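Local coordinates for protein nicotinate-nucleotide pyrophosphorylase (Pyrococcus furiosus, PDB 2I14) that probably catalyses the ATP-dependent transfer of phosphoribosyl from phosphoribosyl pyrophosphate to nicotinate, giving nicotinate mononucleotide for NAD(+) biosynthesis, at residues I18-K32 / D100-L112. Residues are numbered along the deposited sequence; the frame is centred on the assembly and turned at random.
Sequences IKAGKTTDVYFLRTK and DYADFGIYETALL. With PCP (1-alpha-pyrophosphoryl-2-alpha,3-alpha-dihydroxy-4-beta-cyclopentane-methanol-5-phosphate), chain L.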
loop_
_atom_site.group_PDB
_atom_site.type_symbol
_atom_site.label_atom_id
_atom_site.label_comp_id
_atom_site.label_asym_id
_atom_site.label_seq_id
_atom_site.Cartn_x
_atom_site.Cartn_y
_atom_site.Cartn_z
ATOM N N ILE A 18 18.587 -9.981 -44.076
ATOM C CA ILE A 18 18.708 -10.543 -42.743
ATOM C C ILE A 18 19.765 -11.627 -42.745
ATOM O O ILE A 18 20.645 -11.645 -41.890
ATOM C CB ILE A 18 17.374 -11.142 -42.257
ATOM C CG1 ILE A 18 16.334 -10.031 -42.105
ATOM C CG2 ILE A 18 17.576 -11.856 -40.936
ATOM C CD1 ILE A 18 14.983 -10.520 -41.692
ATOM N N LYS A 19 19.685 -12.530 -43.712
ATOM C CA LYS A 19 20.653 -13.618 -43.795
ATOM C C LYS A 19 22.021 -13.002 -44.022
ATOM O O LYS A 19 23.046 -13.558 -43.629
ATOM C CB LYS A 19 20.304 -14.559 -44.951
ATOM C CG LYS A 19 20.679 -16.018 -44.730
ATOM C CD LYS A 19 22.142 -16.173 -44.323
ATOM C CE LYS A 19 22.641 -17.602 -44.525
ATOM N NZ LYS A 19 21.713 -18.614 -43.941
ATOM N N ALA A 20 22.021 -11.833 -44.653
ATOM C CA ALA A 20 23.256 -11.113 -44.937
ATOM C C ALA A 20 23.899 -10.592 -43.652
ATOM O O ALA A 20 25.071 -10.851 -43.381
ATOM C CB ALA A 20 22.969 -9.956 -45.875
ATOM N N GLY A 21 23.117 -9.864 -42.859
ATOM C CA GLY A 21 23.627 -9.306 -41.618
ATOM C C GLY A 21 23.515 -7.797 -41.675
ATOM O O GLY A 21 24.078 -7.089 -40.840
ATOM N N LYS A 22 22.775 -7.318 -42.676
ATOM C CA LYS A 22 22.545 -5.890 -42.895
ATOM C C LYS A 22 21.698 -5.234 -41.800
ATOM O O LYS A 22 21.619 -4.004 -41.724
ATOM C CB LYS A 22 21.846 -5.674 -44.242
ATOM C CG LYS A 22 22.709 -5.024 -45.320
ATOM C CD LYS A 22 23.856 -5.928 -45.769
ATOM C CE LYS A 22 24.636 -5.298 -46.916
ATOM N NZ LYS A 22 25.716 -6.196 -47.408
ATOM N N THR A 23 21.068 -6.056 -40.962
ATOM C CA THR A 23 20.209 -5.558 -39.892
ATOM C C THR A 23 20.869 -5.525 -38.524
ATOM O O THR A 23 20.177 -5.490 -37.510
ATOM C CB THR A 23 18.933 -6.418 -39.758
ATOM O OG1 THR A 23 19.305 -7.800 -39.642
ATOM C CG2 THR A 23 18.021 -6.229 -40.957
ATOM N N THR A 24 22.192 -5.533 -38.472
ATOM C CA THR A 24 22.832 -5.522 -37.167
ATOM C C THR A 24 23.178 -4.132 -36.679
ATOM O O THR A 24 22.968 -3.137 -37.377
ATOM C CB THR A 24 24.115 -6.386 -37.143
ATOM O OG1 THR A 24 25.186 -5.690 -37.781
ATOM C CG2 THR A 24 23.878 -7.683 -37.872
ATOM N N ASP A 25 23.694 -4.084 -35.454
ATOM C CA ASP A 25 24.112 -2.835 -34.820
ATOM C C ASP A 25 25.517 -2.540 -35.369
ATOM O O ASP A 25 26.410 -3.393 -35.280
ATOM C CB ASP A 25 24.169 -3.005 -33.287
ATOM C CG ASP A 25 22.883 -3.598 -32.693
ATOM O OD1 ASP A 25 21.778 -3.095 -32.990
ATOM O OD2 ASP A 25 22.978 -4.564 -31.909
ATOM N N VAL A 26 25.713 -1.348 -35.932
ATOM C CA VAL A 26 27.010 -0.995 -36.509
ATOM C C VAL A 26 28.205 -1.391 -35.681
ATOM O O VAL A 26 29.153 -1.959 -36.212
ATOM C CB VAL A 26 27.165 0.511 -36.778
ATOM C CG1 VAL A 26 26.265 0.924 -37.917
ATOM C CG2 VAL A 26 26.878 1.306 -35.503
ATOM N N TYR A 27 28.168 -1.105 -34.384
ATOM C CA TYR A 27 29.314 -1.428 -33.553
ATOM C C TYR A 27 29.756 -2.898 -33.608
ATOM O O TYR A 27 30.783 -3.276 -33.030
ATOM C CB TYR A 27 29.086 -0.967 -32.110
ATOM C CG TYR A 27 28.252 -1.874 -31.250
ATOM C CD1 TYR A 27 28.546 -2.022 -29.893
ATOM C CD2 TYR A 27 27.153 -2.561 -31.766
ATOM C CE1 TYR A 27 27.769 -2.830 -29.065
ATOM C CE2 TYR A 27 26.364 -3.376 -30.942
ATOM C CZ TYR A 27 26.684 -3.498 -29.594
ATOM O OH TYR A 27 25.912 -4.258 -28.760
ATOM N N PHE A 28 28.996 -3.725 -34.317
ATOM C CA PHE A 28 29.365 -5.130 -34.469
ATOM C C PHE A 28 30.209 -5.248 -35.746
ATOM O O PHE A 28 31.142 -6.063 -35.826
ATOM C CB PHE A 28 28.107 -6.009 -34.544
ATOM C CG PHE A 28 27.585 -6.437 -33.194
ATOM C CD1 PHE A 28 26.218 -6.642 -32.989
ATOM C CD2 PHE A 28 28.458 -6.639 -32.128
ATOM C CE1 PHE A 28 25.729 -7.038 -31.740
ATOM C CE2 PHE A 28 27.983 -7.035 -30.876
ATOM C CZ PHE A 28 26.616 -7.233 -30.680
ATOM N N LEU A 29 29.873 -4.416 -36.734
ATOM C CA LEU A 29 30.596 -4.372 -38.002
ATOM C C LEU A 29 31.988 -3.869 -37.682
ATOM O O LEU A 29 32.989 -4.464 -38.092
ATOM C CB LEU A 29 29.927 -3.399 -38.969
ATOM C CG LEU A 29 28.925 -4.009 -39.942
ATOM C CD1 LEU A 29 28.273 -2.919 -40.785
ATOM C CD2 LEU A 29 29.660 -5.003 -40.823
ATOM N N ARG A 30 32.034 -2.766 -36.938
ATOM C CA ARG A 30 33.290 -2.163 -36.541
ATOM C C ARG A 30 34.102 -3.163 -35.747
ATOM O O ARG A 30 35.331 -3.130 -35.782
ATOM C CB ARG A 30 33.021 -0.894 -35.741
ATOM C CG ARG A 30 32.381 0.171 -36.603
ATOM C CD ARG A 30 31.917 1.372 -35.828
ATOM N NE ARG A 30 31.237 2.320 -36.713
ATOM C CZ ARG A 30 30.527 3.370 -36.296
ATOM N NH1 ARG A 30 30.394 3.622 -34.993
ATOM N NH2 ARG A 30 29.945 4.176 -37.177
ATOM N N THR A 31 33.425 -4.067 -35.045
ATOM C CA THR A 31 34.137 -5.092 -34.283
ATOM C C THR A 31 34.791 -6.089 -35.230
ATOM O O THR A 31 35.869 -6.616 -34.946
ATOM C CB THR A 31 33.206 -5.847 -33.337
ATOM O OG1 THR A 31 32.820 -4.970 -32.279
ATOM C CG2 THR A 31 33.906 -7.069 -32.748
ATOM N N LYS A 32 34.142 -6.352 -36.358
ATOM C CA LYS A 32 34.720 -7.276 -37.318
ATOM C C LYS A 32 35.936 -6.601 -37.943
ATOM O O LYS A 32 36.947 -7.259 -38.179
ATOM C CB LYS A 32 33.708 -7.671 -38.396
ATOM C CG LYS A 32 34.088 -8.973 -39.091
ATOM C CD LYS A 32 32.911 -9.651 -39.799
ATOM C CE LYS A 32 32.757 -9.212 -41.245
ATOM N NZ LYS A 32 32.467 -7.759 -41.358
ATOM N N ASP A 100 35.096 -18.432 -34.830
ATOM C CA ASP A 100 35.805 -17.165 -34.804
ATOM C C ASP A 100 34.743 -16.090 -34.642
ATOM O O ASP A 100 33.866 -15.952 -35.499
ATOM C CB ASP A 100 36.558 -16.972 -36.126
ATOM C CG ASP A 100 37.574 -15.830 -36.076
ATOM O OD1 ASP A 100 38.199 -15.553 -37.127
ATOM O OD2 ASP A 100 37.752 -15.219 -34.997
ATOM N N TYR A 101 34.805 -15.340 -33.541
ATOM C CA TYR A 101 33.819 -14.291 -33.317
ATOM C C TYR A 101 33.742 -13.417 -34.555
ATOM O O TYR A 101 32.674 -12.916 -34.911
ATOM C CB TYR A 101 34.174 -13.409 -32.118
ATOM C CG TYR A 101 33.111 -12.364 -31.873
ATOM C CD1 TYR A 101 31.891 -12.716 -31.306
ATOM C CD2 TYR A 101 33.277 -11.044 -32.306
ATOM C CE1 TYR A 101 30.858 -11.786 -31.181
ATOM C CE2 TYR A 101 32.249 -10.105 -32.187
ATOM C CZ TYR A 101 31.043 -10.487 -31.625
ATOM O OH TYR A 101 30.004 -9.591 -31.521
ATOM N N ALA A 102 34.881 -13.239 -35.210
ATOM C CA ALA A 102 34.949 -12.420 -36.407
ATOM C C ALA A 102 33.967 -12.871 -37.486
ATOM O O ALA A 102 33.563 -12.070 -38.331
ATOM C CB ALA A 102 36.366 -12.429 -36.959
ATOM N N ASP A 103 33.576 -14.143 -37.448
ATOM C CA ASP A 103 32.654 -14.702 -38.440
ATOM C C ASP A 103 31.157 -14.526 -38.152
ATOM O O ASP A 103 30.421 -13.985 -38.980
ATOM C CB ASP A 103 32.959 -16.192 -38.648
ATOM C CG ASP A 103 34.296 -16.434 -39.364
ATOM O OD1 ASP A 103 34.868 -17.539 -39.198
ATOM O OD2 ASP A 103 34.769 -15.534 -40.101
ATOM N N PHE A 104 30.709 -14.964 -36.981
ATOM C CA PHE A 104 29.291 -14.873 -36.618
ATOM C C PHE A 104 28.853 -13.664 -35.784
ATOM O O PHE A 104 27.673 -13.315 -35.777
ATOM C CB PHE A 104 28.882 -16.142 -35.881
ATOM C CG PHE A 104 29.520 -16.285 -34.533
ATOM C CD1 PHE A 104 28.905 -15.768 -33.400
ATOM C CD2 PHE A 104 30.742 -16.931 -34.395
ATOM C CE1 PHE A 104 29.494 -15.896 -32.143
ATOM C CE2 PHE A 104 31.340 -17.064 -33.144
ATOM C CZ PHE A 104 30.714 -16.544 -32.013
ATOM N N GLY A 105 29.790 -13.036 -35.079
ATOM C CA GLY A 105 29.464 -11.888 -34.245
ATOM C C GLY A 105 28.531 -10.851 -34.849
ATOM O O GLY A 105 27.866 -10.104 -34.133
ATOM N N ILE A 106 28.474 -10.808 -36.171
ATOM C CA ILE A 106 27.633 -9.855 -36.863
ATOM C C ILE A 106 26.219 -10.403 -36.983
ATOM O O ILE A 106 25.413 -9.885 -37.756
ATOM C CB ILE A 106 28.165 -9.579 -38.277
ATOM C CG1 ILE A 106 29.692 -9.463 -38.259
ATOM C CG2 ILE A 106 27.569 -8.296 -38.809
ATOM C CD1 ILE A 106 30.422 -10.797 -38.071
ATOM N N TYR A 107 25.910 -11.453 -36.222
ATOM C CA TYR A 107 24.581 -12.053 -36.285
ATOM C C TYR A 107 23.823 -12.039 -34.968
ATOM O O TYR A 107 22.805 -12.718 -34.822
ATOM C CB TYR A 107 24.662 -13.486 -36.823
ATOM C CG TYR A 107 24.928 -13.532 -38.305
ATOM C CD1 TYR A 107 26.220 -13.705 -38.800
ATOM C CD2 TYR A 107 23.893 -13.329 -39.218
ATOM C CE1 TYR A 107 26.477 -13.669 -40.169
ATOM C CE2 TYR A 107 24.135 -13.288 -40.592
ATOM C CZ TYR A 107 25.430 -13.457 -41.062
ATOM O OH TYR A 107 25.677 -13.403 -42.421
ATOM N N GLU A 108 24.309 -11.263 -34.009
ATOM C CA GLU A 108 23.640 -11.181 -32.726
ATOM C C GLU A 108 22.298 -10.496 -32.892
ATOM O O GLU A 108 21.251 -11.056 -32.578
ATOM C CB GLU A 108 24.479 -10.391 -31.732
ATOM C CG GLU A 108 25.763 -11.079 -31.358
ATOM C CD GLU A 108 26.332 -10.572 -30.041
ATOM O OE1 GLU A 108 25.519 -10.309 -29.122
ATOM O OE2 GLU A 108 27.583 -10.457 -29.919
ATOM N N THR A 109 22.338 -9.276 -33.401
ATOM C CA THR A 109 21.131 -8.492 -33.590
ATOM C C THR A 109 19.970 -9.286 -34.204
ATOM O O THR A 109 18.786 -9.055 -33.895
ATOM C CB THR A 109 21.441 -7.293 -34.467
ATOM O OG1 THR A 109 22.638 -6.672 -33.989
ATOM C CG2 THR A 109 20.290 -6.292 -34.431
ATOM N N ALA A 110 20.310 -10.229 -35.066
ATOM C CA ALA A 110 19.289 -11.016 -35.716
ATOM C C ALA A 110 18.897 -12.240 -34.909
ATOM O O ALA A 110 17.724 -12.441 -34.623
ATOM C CB ALA A 110 19.764 -11.430 -37.104
ATOM N N LEU A 111 19.874 -13.060 -34.537
ATOM C CA LEU A 111 19.568 -14.275 -33.787
ATOM C C LEU A 111 18.852 -14.007 -32.463
ATOM O O LEU A 111 17.813 -14.623 -32.192
ATOM C CB LEU A 111 20.837 -15.116 -33.575
ATOM C CG LEU A 111 21.933 -14.713 -32.597
ATOM C CD1 LEU A 111 21.550 -15.191 -31.211
ATOM C CD2 LEU A 111 23.243 -15.362 -33.022
ATOM N N LEU A 112 19.376 -13.092 -31.649
ATOM C CA LEU A 112 18.736 -12.783 -30.375
ATOM C C LEU A 112 17.293 -12.330 -30.591
ATOM O O LEU A 112 16.395 -12.741 -29.875
ATOM C CB LEU A 112 19.510 -11.699 -29.620
ATOM C CG LEU A 112 20.849 -12.104 -29.008
ATOM C CD1 LEU A 112 21.438 -10.926 -28.243
ATOM C CD2 LEU A 112 20.651 -13.301 -28.087
HETATM C C1 PCP L . 22.707 -3.788 -24.222
HETATM C C2 PCP L . 22.061 -3.704 -25.624
HETATM C C3 PCP L . 22.035 -2.187 -25.950
HETATM C C4 PCP L . 21.789 -1.497 -24.588
HETATM C C5 PCP L . 22.497 -2.423 -23.651
HETATM C CP PCP L . 20.287 -1.264 -24.218
HETATM O O1 PCP L . 24.220 -3.949 -24.313
HETATM O O2 PCP L . 22.829 -4.424 -26.595
HETATM O O3 PCP L . 23.276 -1.702 -26.489
HETATM O OP PCP L . 19.465 -2.475 -24.120
HETATM P P PCP L . 18.299 -2.668 -23.001
HETATM O O1P PCP L . 17.127 -3.242 -23.702
HETATM O O2P PCP L . 18.008 -1.315 -22.441
HETATM O O3P PCP L . 18.861 -3.609 -21.992
HETATM P PA PCP L . 25.194 -4.103 -23.069
HETATM O O1A PCP L . 24.655 -5.251 -22.237
HETATM O O2A PCP L . 25.134 -2.795 -22.316
HETATM O O3A PCP L . 26.575 -4.403 -23.740
HETATM P PB PCP L . 27.097 -5.186 -24.974
HETATM O O1B PCP L . 28.583 -5.296 -24.983
HETATM O O2B PCP L . 26.728 -4.530 -26.216
HETATM O O3B PCP L . 26.550 -6.571 -25.028
#
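The backbones of G21 and Y107, T24 and T109, F28 and I106, and K32 and A102 face each other, with CA atoms 5.0 to 6.1 Å apart. From T24 on the order reverses, T24 to K32 running against T109 to A102; the G21–Y107 pair lies outside this trend. G21, with positive phi, is the C-prime residue of a Schellman motif ending helix 15-20, and a type I turn from G21 to T24 leads toward helix 26-37. The Y107 hydroxyl lies at that first helix's end, OH 2.9 Å from K19 O and 2.8 Å from A20 O. T109 OG1 accepts from D25 N at 3.2 Å (N-H...O 143°) and gives D25 OD2 a weak bond; CG of D25 stands beside its own backbone N (chi1 -51°), which turns the carboxylate to T109. D25 OD1 also hydrogen-bonds S166 and OD2 forms a salt bridge with R143, both of the second subunit. The K32 chain, bent at its third and fourth torsions, lies across I106. The F28 ring is sandwiched, Y27 CE2 over the centre of one face and G105 O, 3.8 Å from F28 CG, over the opposite face toward the rim; T109 OG1 sits at its edge. The E108 carboxylate approaches F28 CZ, its plane 35° from the ring, while Y101 OH donates to E108 OE2 (3.0 Å). Replacing F28 by alanine is likely to open a gap between Y27 and G105. Y27 OH donates to PCP O2B (2.7 Å), and G276 and G296 of the second subunit also bind PCP, so F28 is a second-shell residue, consistent with positioning Y27.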